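Local atomic coordinates of VP5 (PDB entry 6QGL), a protein that probably fuses the viral envelope with the host cell membrane, as an envelope protein of a haloarchaeal pleomorphic virus. Residues Glu82-Ala87 and Glu470-Ser475; Asp109-Thr114 and Thr241-Val246; Ala362-Val367 and Thr371-Ser376; Thr402-Gly405 and Trp409-Asp412. One frame throughout, in Å; residues are numbered along the deposited sequence.

Contact 1. Residues Glu82-Ala87 and Glu470-Ser475; sequences EAKIAA and EPQTDS
The amide of Gln472 meets the side chain of Lys84 obliquely, the methylene CD of the lysine standing 3.6 Å from Gln472 OE1 above one side of the amide plane. At the other end of the group, NE2 is bonded to the hydroxyl of Thr81, one helical turn before Lys84, so both ends of the amide face helix 73-92. A bend at chi2 of Gln472 (132°) turns the amide back along the lysine, and the two side chains come from opposite directions. Lys84 stays extended beyond CG, and its ammonium passes the elbow of Gln472, with NZ 3.2 Å from Gln472 CG, to reach the backbone. There NZ donates to Thr473 O at 2.8 Å, almost in line with the carbonyl bond (C=O...N 165°). A second carbonyl, that of Asn476, also receives NZ, while Trp253 of helix 229-257 adds a cation-pi contact and Trp483 of helix 480-496 packs on both Lys84 and Gln472. The loop between strand 447-454 and helix 480-496 is thereby fastened to a helix almost four hundred residues earlier in the chain. The buried ammonium is met by two carbonyl dipoles and an aromatic ring, which probably stabilise its positive charge, and the bond to Thr473, made to a main-chain carbonyl, probably depends on the course of the loop backbone.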
loop_
_atom_site.group_PDB
_atom_site.type_symbol
_atom_site.label_atom_id
_atom_site.label_comp_id
_atom_site.label_asym_id
_atom_site.label_seq_id
_atom_site.Cartn_x
_atom_site.Cartn_y
_atom_site.Cartn_z
ATOM N N GLU A 82 -16.702 -3.487 -17.119
ATOM C CA GLU A 82 -17.872 -4.080 -16.480
ATOM C C GLU A 82 -19.199 -3.488 -16.957
ATOM O O GLU A 82 -20.122 -4.247 -17.256
ATOM C CB GLU A 82 -17.747 -4.012 -14.953
ATOM C CG GLU A 82 -18.581 -5.065 -14.229
ATOM C CD GLU A 82 -18.863 -4.831 -12.754
ATOM O OE1 GLU A 82 -18.114 -4.059 -12.112
ATOM O OE2 GLU A 82 -19.828 -5.438 -12.232
ATOM N N ALA A 83 -19.285 -2.149 -17.053
ATOM C CA ALA A 83 -20.489 -1.453 -17.506
ATOM C C ALA A 83 -20.774 -1.657 -18.989
ATOM O O ALA A 83 -21.941 -1.810 -19.358
ATOM C CB ALA A 83 -20.387 0.017 -17.200
ATOM N N LYS A 84 -19.723 -1.649 -19.839
ATOM C CA LYS A 84 -19.868 -1.848 -21.286
ATOM C C LYS A 84 -20.398 -3.228 -21.602
ATOM O O LYS A 84 -21.293 -3.343 -22.431
ATOM C CB LYS A 84 -18.563 -1.592 -22.035
ATOM C CG LYS A 84 -18.405 -0.155 -22.395
ATOM C CD LYS A 84 -17.015 0.097 -22.929
ATOM C CE LYS A 84 -16.784 1.574 -23.116
ATOM N NZ LYS A 84 -15.499 1.852 -23.788
ATOM N N ILE A 85 -19.888 -4.266 -20.907
ATOM C CA ILE A 85 -20.338 -5.661 -21.044
ATOM C C ILE A 85 -21.838 -5.754 -20.719
ATOM O O ILE A 85 -22.595 -6.298 -21.521
ATOM C CB ILE A 85 -19.463 -6.629 -20.191
ATOM C CG1 ILE A 85 -18.047 -6.739 -20.792
ATOM C CG2 ILE A 85 -20.118 -8.017 -20.026
ATOM C CD1 ILE A 85 -16.992 -7.207 -19.862
ATOM N N ALA A 86 -22.264 -5.164 -19.583
ATOM C CA ALA A 86 -23.661 -5.120 -19.138
ATOM C C ALA A 86 -24.554 -4.414 -20.168
ATOM O O ALA A 86 -25.671 -4.873 -20.421
ATOM C CB ALA A 86 -23.758 -4.418 -17.792
ATOM N N ALA A 87 -24.038 -3.327 -20.785
ATOM C CA ALA A 87 -24.728 -2.540 -21.806
ATOM C C ALA A 87 -24.862 -3.308 -23.123
ATOM O O ALA A 87 -25.938 -3.270 -23.721
ATOM C CB ALA A 87 -24.001 -1.220 -22.035
ATOM N N GLU A 470 -5.449 -1.737 -24.464
ATOM C CA GLU A 470 -6.041 -0.472 -24.910
ATOM C C GLU A 470 -6.872 0.192 -23.788
ATOM O O GLU A 470 -7.853 -0.409 -23.338
ATOM C CB GLU A 470 -6.906 -0.715 -26.165
ATOM C CG GLU A 470 -7.514 0.536 -26.785
ATOM C CD GLU A 470 -8.721 0.329 -27.687
ATOM O OE1 GLU A 470 -9.347 1.345 -28.066
ATOM O OE2 GLU A 470 -9.045 -0.836 -28.013
ATOM N N PRO A 471 -6.490 1.410 -23.313
ATOM C CA PRO A 471 -7.284 2.071 -22.257
ATOM C C PRO A 471 -8.695 2.379 -22.733
ATOM O O PRO A 471 -8.876 2.786 -23.878
ATOM C CB PRO A 471 -6.511 3.368 -21.970
ATOM C CG PRO A 471 -5.172 3.178 -22.570
ATOM C CD PRO A 471 -5.356 2.258 -23.734
ATOM N N GLN A 472 -9.683 2.159 -21.860
ATOM C CA GLN A 472 -11.090 2.386 -22.154
ATOM C C GLN A 472 -11.473 3.856 -22.080
ATOM O O GLN A 472 -11.124 4.548 -21.125
ATOM C CB GLN A 472 -11.968 1.554 -21.229
ATOM C CG GLN A 472 -13.040 0.791 -21.986
ATOM C CD GLN A 472 -13.148 -0.662 -21.601
ATOM O OE1 GLN A 472 -13.799 -1.454 -22.282
ATOM N NE2 GLN A 472 -12.522 -1.052 -20.505
ATOM N N THR A 473 -12.190 4.324 -23.103
ATOM C CA THR A 473 -12.699 5.684 -23.274
ATOM C C THR A 473 -14.222 5.646 -23.452
ATOM O O THR A 473 -14.819 4.571 -23.555
ATOM C CB THR A 473 -12.013 6.392 -24.467
ATOM O OG1 THR A 473 -12.410 5.786 -25.697
ATOM C CG2 THR A 473 -10.495 6.433 -24.351
ATOM N N ASP A 474 -14.846 6.823 -23.519
ATOM C CA ASP A 474 -16.290 6.938 -23.712
ATOM C C ASP A 474 -16.724 6.585 -25.148
ATOM O O ASP A 474 -17.916 6.577 -25.426
ATOM C CB ASP A 474 -16.754 8.359 -23.343
ATOM C CG ASP A 474 -16.196 9.490 -24.193
ATOM O OD1 ASP A 474 -15.348 9.215 -25.077
ATOM O OD2 ASP A 474 -16.604 10.648 -23.975
ATOM N N SER A 475 -15.770 6.333 -26.062
ATOM C CA SER A 475 -16.096 6.049 -27.458
ATOM C C SER A 475 -15.485 4.763 -28.036
ATOM O O SER A 475 -15.775 4.431 -29.190
ATOM C CB SER A 475 -15.719 7.246 -28.331
ATOM O OG SER A 475 -14.321 7.487 -28.293
#

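Contact 2. Residues Asp109-Thr114 and Thr241-Val246; sequences DSYETT and TVFQNV
Glu112 lies flat across the ring of Phe243, its CG almost over the ring centre at 3.6 Å from the centroid, which makes a CH-pi contact. The carboxylate continues over the CB end of the phenyl group. Its plane and the ring plane are only 8° apart, and Glu112 CD stands 3.5 Å from Phe243 CG. This overlap follows from an extended glutamate with CG opposite the backbone nitrogen (chi1 -173°), which sends the chain past the phenylalanine in the reverse direction. Charge is dealt with beyond the ring: OE1 forms a salt bridge with Arg247 and OE2 one with Arg116, and together these probably fix the rotation of the carboxylate. Tyr111 supplies the second aromatic contact. Its ring receives the edge of Phe243 in an offset edge-to-face pair, with centroids 6.0 Å apart, planes at 72°, and Tyr111 CD2 3.9 Å from Phe243 CE1. Phe243 is thus a ring from helix 229-257 set against two consecutive residues of helix 97-140, which also touches it through Val115. Tyr111 passes the packing on to helix 73-92, where it lies against Val75, Thr78 and Ala79, so that three helices meet around this aromatic pair.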
loop_
_atom_site.group_PDB
_atom_site.type_symbol
_atom_site.label_atom_id
_atom_site.label_comp_id
_atom_site.label_asym_id
_atom_site.label_seq_id
_atom_site.Cartn_x
_atom_site.Cartn_y
_atom_site.Cartn_z
ATOM N N ASP A 109 -22.674 0.862 -9.977
ATOM C CA ASP A 109 -23.171 0.970 -8.599
ATOM C C ASP A 109 -22.580 -0.085 -7.679
ATOM O O ASP A 109 -22.086 0.267 -6.616
ATOM C CB ASP A 109 -24.711 0.936 -8.545
ATOM C CG ASP A 109 -25.412 2.158 -9.103
ATOM O OD1 ASP A 109 -24.759 3.170 -9.301
ATOM O OD2 ASP A 109 -26.623 2.093 -9.321
ATOM N N SER A 110 -22.593 -1.363 -8.103
ATOM C CA SER A 110 -22.033 -2.466 -7.326
ATOM C C SER A 110 -20.515 -2.347 -7.202
ATOM O O SER A 110 -19.979 -2.642 -6.136
ATOM C CB SER A 110 -22.407 -3.807 -7.940
ATOM O OG SER A 110 -21.836 -3.933 -9.229
ATOM N N TYR A 111 -19.828 -1.899 -8.272
ATOM C CA TYR A 111 -18.376 -1.744 -8.274
ATOM C C TYR A 111 -17.932 -0.596 -7.375
ATOM O O TYR A 111 -17.031 -0.789 -6.561
ATOM C CB TYR A 111 -17.823 -1.641 -9.708
ATOM C CG TYR A 111 -16.312 -1.550 -9.840
ATOM C CD1 TYR A 111 -15.467 -2.342 -9.058
ATOM C CD2 TYR A 111 -15.727 -0.541 -10.593
ATOM C CE1 TYR A 111 -14.080 -2.210 -9.123
ATOM C CE2 TYR A 111 -14.340 -0.387 -10.654
ATOM C CZ TYR A 111 -13.518 -1.239 -9.933
ATOM O OH TYR A 111 -12.152 -1.093 -9.977
ATOM N N GLU A 112 -18.592 0.576 -7.489
ATOM C CA GLU A 112 -18.308 1.766 -6.682
ATOM C C GLU A 112 -18.558 1.496 -5.201
ATOM O O GLU A 112 -17.745 1.914 -4.378
ATOM C CB GLU A 112 -19.123 2.976 -7.164
ATOM C CG GLU A 112 -18.748 4.286 -6.477
ATOM C CD GLU A 112 -19.387 5.554 -7.009
ATOM O OE1 GLU A 112 -19.933 5.516 -8.134
ATOM O OE2 GLU A 112 -19.337 6.589 -6.304
ATOM N N THR A 113 -19.665 0.788 -4.870
ATOM C CA THR A 113 -20.024 0.438 -3.494
ATOM C C THR A 113 -18.902 -0.376 -2.861
ATOM O O THR A 113 -18.485 -0.048 -1.762
ATOM C CB THR A 113 -21.399 -0.250 -3.430
ATOM O OG1 THR A 113 -22.373 0.624 -3.997
ATOM C CG2 THR A 113 -21.822 -0.600 -2.005
ATOM N N THR A 114 -18.369 -1.375 -3.583
ATOM C CA THR A 114 -17.276 -2.226 -3.118
ATOM C C THR A 114 -16.017 -1.404 -2.819
ATOM O O THR A 114 -15.489 -1.501 -1.713
ATOM C CB THR A 114 -17.048 -3.374 -4.113
ATOM O OG1 THR A 114 -18.274 -4.087 -4.260
ATOM C CG2 THR A 114 -15.953 -4.333 -3.677
ATOM N N THR A 241 -13.852 11.652 -8.932
ATOM C CA THR A 241 -13.489 12.002 -10.303
ATOM C C THR A 241 -13.647 10.790 -11.218
ATOM O O THR A 241 -14.326 10.882 -12.240
ATOM C CB THR A 241 -12.053 12.586 -10.349
ATOM O OG1 THR A 241 -11.960 13.695 -9.454
ATOM C CG2 THR A 241 -11.638 13.022 -11.746
ATOM N N VAL A 242 -13.040 9.664 -10.827
ATOM C CA VAL A 242 -13.036 8.395 -11.545
ATOM C C VAL A 242 -14.458 7.886 -11.804
ATOM O O VAL A 242 -14.783 7.629 -12.959
ATOM C CB VAL A 242 -12.121 7.368 -10.819
ATOM C CG1 VAL A 242 -12.441 5.928 -11.206
ATOM C CG2 VAL A 242 -10.653 7.682 -11.077
ATOM N N PHE A 243 -15.315 7.798 -10.770
ATOM C CA PHE A 243 -16.677 7.299 -10.963
ATOM C C PHE A 243 -17.617 8.301 -11.661
ATOM O O PHE A 243 -18.594 7.873 -12.285
ATOM C CB PHE A 243 -17.265 6.777 -9.656
ATOM C CG PHE A 243 -16.576 5.526 -9.158
ATOM C CD1 PHE A 243 -16.698 4.320 -9.843
ATOM C CD2 PHE A 243 -15.800 5.555 -8.008
ATOM C CE1 PHE A 243 -16.056 3.167 -9.379
ATOM C CE2 PHE A 243 -15.167 4.398 -7.539
ATOM C CZ PHE A 243 -15.295 3.216 -8.229
ATOM N N GLN A 244 -17.288 9.610 -11.625
ATOM C CA GLN A 244 -18.063 10.618 -12.348
ATOM C C GLN A 244 -17.766 10.455 -13.841
ATOM O O GLN A 244 -18.696 10.427 -14.651
ATOM C CB GLN A 244 -17.727 12.046 -11.868
ATOM C CG GLN A 244 -18.560 13.135 -12.568
ATOM C CD GLN A 244 -18.627 14.459 -11.847
ATOM O OE1 GLN A 244 -17.980 14.688 -10.813
ATOM N NE2 GLN A 244 -19.420 15.371 -12.393
ATOM N N ASN A 245 -16.465 10.297 -14.182
ATOM C CA ASN A 245 -15.974 10.098 -15.545
ATOM C C ASN A 245 -16.546 8.836 -16.187
ATOM O O ASN A 245 -16.856 8.871 -17.372
ATOM C CB ASN A 245 -14.441 10.071 -15.586
ATOM C CG ASN A 245 -13.749 11.384 -15.276
ATOM O OD1 ASN A 245 -14.332 12.475 -15.314
ATOM N ND2 ASN A 245 -12.468 11.300 -14.955
ATOM N N VAL A 246 -16.690 7.734 -15.410
ATOM C CA VAL A 246 -17.238 6.456 -15.887
ATOM C C VAL A 246 -18.715 6.617 -16.244
ATOM O O VAL A 246 -19.109 6.234 -17.341
ATOM C CB VAL A 246 -17.003 5.275 -14.899
ATOM C CG1 VAL A 246 -17.677 3.999 -15.382
ATOM C CG2 VAL A 246 -15.523 5.025 -14.685
#

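Contact 3. Residues Ala362-Val367 and Thr371-Ser376; sequences AINSGV and TITITS
Ile363 turns CG1 to the side opposite its backbone nitrogen (chi1 -169°), while Ile374 puts CG1 between its nitrogen and carbonyl carbon (chi1 60°) and leaves CG2 to face its partner. The outcome is a small apolar cluster: Ile363 CG1 lies 3.8 Å from Ile374 CG2, and Ile363 CD1 reaches on to Ile372 CG2 at 3.7 Å. Behind these side chains Ile363 and Ile374 form a single bridge between backbones that run antiparallel. On one side of it Thr375 N donates to Ala362 O at 2.9 Å, approaching from well above the carbonyl plane. On the other, Asn364 N meets Thr373 O at 2.8 Å and far more nearly end-on (C=O...N 160°). The Asn364 side chain lies alongside Thr373, pointing the same way, with ND2 beside Thr373 CB and OD1 toward the methyl of Thr375. Past Asn364 the direct pairing gives way to a water, which accepts from Thr373 N at 2.9 Å and lies 2.7 Å from Asn364 O and 2.8 Å from Gly366 O, acceptors among which it must share its two protons. The chains close again at Val367, whose CA makes a CA-H...O contact with Thr371 O and whose methyls lie beside Ile372 CG1. Strand 366-367 pairs outward with strand 422-431 in one sheet, and strand 371-374 with strand 409-412 in another, so the contact is the seam between two sheets; Val386 of strand 382-388 packs on both Ile363 and Ile372.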
loop_
_atom_site.group_PDB
_atom_site.type_symbol
_atom_site.label_atom_id
_atom_site.label_comp_id
_atom_site.label_asym_id
_atom_site.label_seq_id
_atom_site.Cartn_x
_atom_site.Cartn_y
_atom_site.Cartn_z
ATOM N N ALA A 362 28.563 -0.554 8.416
ATOM C CA ALA A 362 28.380 0.154 9.690
ATOM C C ALA A 362 28.558 -0.793 10.898
ATOM O O ALA A 362 27.614 -1.040 11.653
ATOM C CB ALA A 362 27.012 0.828 9.718
ATOM N N ILE A 363 29.788 -1.314 11.069
ATOM C CA ILE A 363 30.157 -2.261 12.126
ATOM C C ILE A 363 31.543 -1.945 12.720
ATOM O O ILE A 363 32.466 -1.593 11.982
ATOM C CB ILE A 363 30.031 -3.733 11.599
ATOM C CG1 ILE A 363 30.152 -4.776 12.738
ATOM C CG2 ILE A 363 31.003 -4.037 10.432
ATOM C CD1 ILE A 363 29.568 -6.135 12.425
ATOM N N ASN A 364 31.674 -2.065 14.056
ATOM C CA ASN A 364 32.939 -1.853 14.764
ATOM C C ASN A 364 33.853 -3.049 14.533
ATOM O O ASN A 364 33.370 -4.182 14.467
ATOM C CB ASN A 364 32.710 -1.658 16.263
ATOM C CG ASN A 364 32.205 -0.291 16.662
ATOM O OD1 ASN A 364 31.940 0.586 15.830
ATOM N ND2 ASN A 364 32.067 -0.084 17.961
ATOM N N SER A 365 35.168 -2.793 14.411
ATOM C CA SER A 365 36.175 -3.824 14.166
ATOM C C SER A 365 36.331 -4.786 15.345
ATOM O O SER A 365 36.302 -5.993 15.145
ATOM C CB SER A 365 37.520 -3.192 13.807
ATOM O OG SER A 365 38.471 -4.167 13.409
ATOM N N GLY A 366 36.467 -4.248 16.550
ATOM C CA GLY A 366 36.669 -5.043 17.754
ATOM C C GLY A 366 35.513 -5.912 18.205
ATOM O O GLY A 366 34.360 -5.471 18.226
ATOM N N VAL A 367 35.832 -7.165 18.571
ATOM C CA VAL A 367 34.907 -8.131 19.162
ATOM C C VAL A 367 35.484 -8.348 20.566
ATOM O O VAL A 367 36.421 -9.128 20.757
ATOM C CB VAL A 367 34.705 -9.436 18.337
ATOM C CG1 VAL A 367 33.778 -10.407 19.057
ATOM C CG2 VAL A 367 34.145 -9.126 16.955
ATOM N N THR A 371 31.346 -9.560 22.335
ATOM C CA THR A 371 30.366 -8.534 21.961
ATOM C C THR A 371 30.713 -7.869 20.624
ATOM O O THR A 371 31.823 -7.360 20.450
ATOM C CB THR A 371 30.147 -7.523 23.104
ATOM O OG1 THR A 371 30.115 -8.220 24.348
ATOM C CG2 THR A 371 28.863 -6.723 22.945
ATOM N N ILE A 372 29.747 -7.880 19.691
ATOM C CA ILE A 372 29.828 -7.270 18.358
ATOM C C ILE A 372 28.971 -5.995 18.391
ATOM O O ILE A 372 27.818 -6.053 18.817
ATOM C CB ILE A 372 29.335 -8.262 17.258
ATOM C CG1 ILE A 372 30.131 -9.583 17.281
ATOM C CG2 ILE A 372 29.352 -7.621 15.861
ATOM C CD1 ILE A 372 29.392 -10.760 16.690
ATOM N N THR A 373 29.529 -4.853 17.947
ATOM C CA THR A 373 28.805 -3.580 17.934
ATOM C C THR A 373 28.653 -3.033 16.513
ATOM O O THR A 373 29.616 -3.030 15.745
ATOM C CB THR A 373 29.443 -2.562 18.906
ATOM O OG1 THR A 373 29.781 -3.210 20.134
ATOM C CG2 THR A 373 28.532 -1.373 19.200
ATOM N N ILE A 374 27.435 -2.572 16.179
ATOM C CA ILE A 374 27.082 -1.970 14.887
ATOM C C ILE A 374 26.722 -0.488 15.100
ATOM O O ILE A 374 26.224 -0.141 16.173
ATOM C CB ILE A 374 25.997 -2.786 14.126
ATOM C CG1 ILE A 374 24.678 -2.897 14.930
ATOM C CG2 ILE A 374 26.542 -4.172 13.742
ATOM C CD1 ILE A 374 23.452 -3.382 14.163
ATOM N N THR A 375 27.007 0.384 14.111
ATOM C CA THR A 375 26.783 1.834 14.237
ATOM C C THR A 375 25.503 2.343 13.527
ATOM O O THR A 375 25.327 3.557 13.373
ATOM C CB THR A 375 28.033 2.619 13.790
ATOM O OG1 THR A 375 28.262 2.406 12.398
ATOM C CG2 THR A 375 29.278 2.259 14.589
ATOM N N SER A 376 24.606 1.426 13.127
ATOM C CA SER A 376 23.334 1.751 12.471
ATOM C C SER A 376 22.249 0.764 12.891
ATOM O O SER A 376 22.572 -0.328 13.359
ATOM C CB SER A 376 23.489 1.763 10.953
ATOM O OG SER A 376 24.089 2.970 10.513
HETATM O O HOH W 1 32.073 -5.323 16.595
#

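Contact 4. Residues Thr402-Gly405 and Trp409-Asp412; sequences TDNG and WSYD
Asp403 runs alongside the indole of Trp409, beginning with CB, which lies 3.5 Å from Trp409 NE1. Its CG, held opposite the aspartate's backbone nitrogen (chi1 -163°), follows over Trp409 NE1 at 3.4 Å, which lays the carboxylate along the indole. From there the carboxylate, tilted 39° to the ring plane, divides: OD2 comes 3.6 Å from Trp409 CZ2, while OD1 stands over one ring face, displaced toward the rim. OD1 also turns back to its own chain and accepts from Gly405 N at 2.8 Å, closing an Asx turn in which the positive phi of Gly405 suits a glycine. This turn opens the connection of a beta hairpin, strands 402-403 and 409-412. Asp403 and Trp409 are its non-hydrogen-bonded antiparallel pair and share one face; Thr402 and Ser410 occupy the other as the hydrogen-bonded pair. Their two backbone bonds, Thr402 N to Ser410 O and Ser410 N to Thr402 O, both measure 2.8 Å. On the Ser410 face, Asn404 leans across so that its OD1 takes a weak bond of 3.5 Å from Ser410 OG, whereas its ND2 is bonded to the hydroxyl of Thr408. Trp409 also packs against Ile374 of the adjoining strand and against Glu377 and Pro378.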
loop_
_atom_site.group_PDB
_atom_site.type_symbol
_atom_site.label_atom_id
_atom_site.label_comp_id
_atom_site.label_asym_id
_atom_site.label_seq_id
_atom_site.Cartn_x
_atom_site.Cartn_y
_atom_site.Cartn_z
ATOM N N THR A 402 20.751 -5.591 20.769
ATOM C CA THR A 402 20.385 -4.752 21.915
ATOM C C THR A 402 20.779 -3.290 21.660
ATOM O O THR A 402 21.941 -3.013 21.360
ATOM C CB THR A 402 21.010 -5.311 23.211
ATOM O OG1 THR A 402 20.791 -6.722 23.281
ATOM C CG2 THR A 402 20.461 -4.647 24.467
ATOM N N ASP A 403 19.810 -2.361 21.793
ATOM C CA ASP A 403 20.020 -0.921 21.605
ATOM C C ASP A 403 20.750 -0.329 22.814
ATOM O O ASP A 403 20.302 -0.511 23.949
ATOM C CB ASP A 403 18.669 -0.203 21.383
ATOM C CG ASP A 403 18.732 1.194 20.772
ATOM O OD1 ASP A 403 19.750 1.895 20.978
ATOM O OD2 ASP A 403 17.751 1.595 20.109
ATOM N N ASN A 404 21.871 0.378 22.568
ATOM C CA ASN A 404 22.666 1.022 23.624
ATOM C C ASN A 404 22.194 2.458 23.884
ATOM O O ASN A 404 22.531 3.034 24.921
ATOM C CB ASN A 404 24.167 1.019 23.278
ATOM C CG ASN A 404 24.754 -0.323 22.898
ATOM O OD1 ASN A 404 24.561 -1.344 23.571
ATOM N ND2 ASN A 404 25.515 -0.336 21.818
ATOM N N GLY A 405 21.442 3.021 22.935
ATOM C CA GLY A 405 20.934 4.388 23.002
ATOM C C GLY A 405 21.981 5.430 22.649
ATOM O O GLY A 405 21.731 6.631 22.773
ATOM N N TRP A 409 24.215 -0.468 18.367
ATOM C CA TRP A 409 23.532 -1.696 18.779
ATOM C C TRP A 409 24.571 -2.792 18.999
ATOM O O TRP A 409 25.536 -2.872 18.236
ATOM C CB TRP A 409 22.509 -2.142 17.723
ATOM C CG TRP A 409 21.252 -1.327 17.690
ATOM C CD1 TRP A 409 20.032 -1.687 18.181
ATOM C CD2 TRP A 409 21.081 -0.034 17.096
ATOM N NE1 TRP A 409 19.116 -0.685 17.956
ATOM C CE2 TRP A 409 19.733 0.340 17.287
ATOM C CE3 TRP A 409 21.939 0.849 16.415
ATOM C CZ2 TRP A 409 19.224 1.564 16.834
ATOM C CZ3 TRP A 409 21.440 2.070 15.988
ATOM C CH2 TRP A 409 20.097 2.415 16.191
ATOM N N SER A 410 24.386 -3.629 20.035
ATOM C CA SER A 410 25.329 -4.708 20.330
ATOM C C SER A 410 24.666 -6.073 20.551
ATOM O O SER A 410 23.496 -6.144 20.925
ATOM C CB SER A 410 26.232 -4.337 21.507
ATOM O OG SER A 410 25.624 -4.579 22.765
ATOM N N TYR A 411 25.436 -7.154 20.315
ATOM C CA TYR A 411 25.029 -8.549 20.504
ATOM C C TYR A 411 26.196 -9.338 21.113
ATOM O O TYR A 411 27.342 -9.134 20.711
ATOM C CB TYR A 411 24.553 -9.187 19.174
ATOM C CG TYR A 411 24.272 -10.674 19.268
ATOM C CD1 TYR A 411 23.082 -11.147 19.813
ATOM C CD2 TYR A 411 25.207 -11.608 18.831
ATOM C CE1 TYR A 411 22.832 -12.514 19.930
ATOM C CE2 TYR A 411 24.966 -12.978 18.939
ATOM C CZ TYR A 411 23.778 -13.425 19.491
ATOM O OH TYR A 411 23.540 -14.774 19.600
ATOM N N ASP A 412 25.895 -10.243 22.065
ATOM C CA ASP A 412 26.874 -11.093 22.748
ATOM C C ASP A 412 26.946 -12.470 22.068
ATOM O O ASP A 412 26.069 -13.319 22.266
ATOM C CB ASP A 412 26.520 -11.224 24.242
ATOM C CG ASP A 412 27.635 -11.711 25.149
ATOM O OD1 ASP A 412 28.534 -12.428 24.661
ATOM O OD2 ASP A 412 27.597 -11.391 26.354
#

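Contacts 1 and 2 are buried among the helices on one side of the chain's centre; contacts 3 and 4 lie in the strands on the opposite side, with about 55 Å between the centres of contacts 2 and 3. Each pair is joined directly: Glu82 of contact 1 packs on Tyr111 of contact 2, and strands 371-374 and 409-412 are neighbours in one sheet, Ile374 N lying 2.8 Å from Trp409 O. In contacts 1 and 2, distant parts of the chain meet through a few side chains, with charge resolved by carbonyls or arginines. In contacts 3 and 4, close segments meet through backbone bonds; contact 3 is partly buried and adds isoleucines, whereas contact 4 is at the surface, setting a carboxylate against an indole.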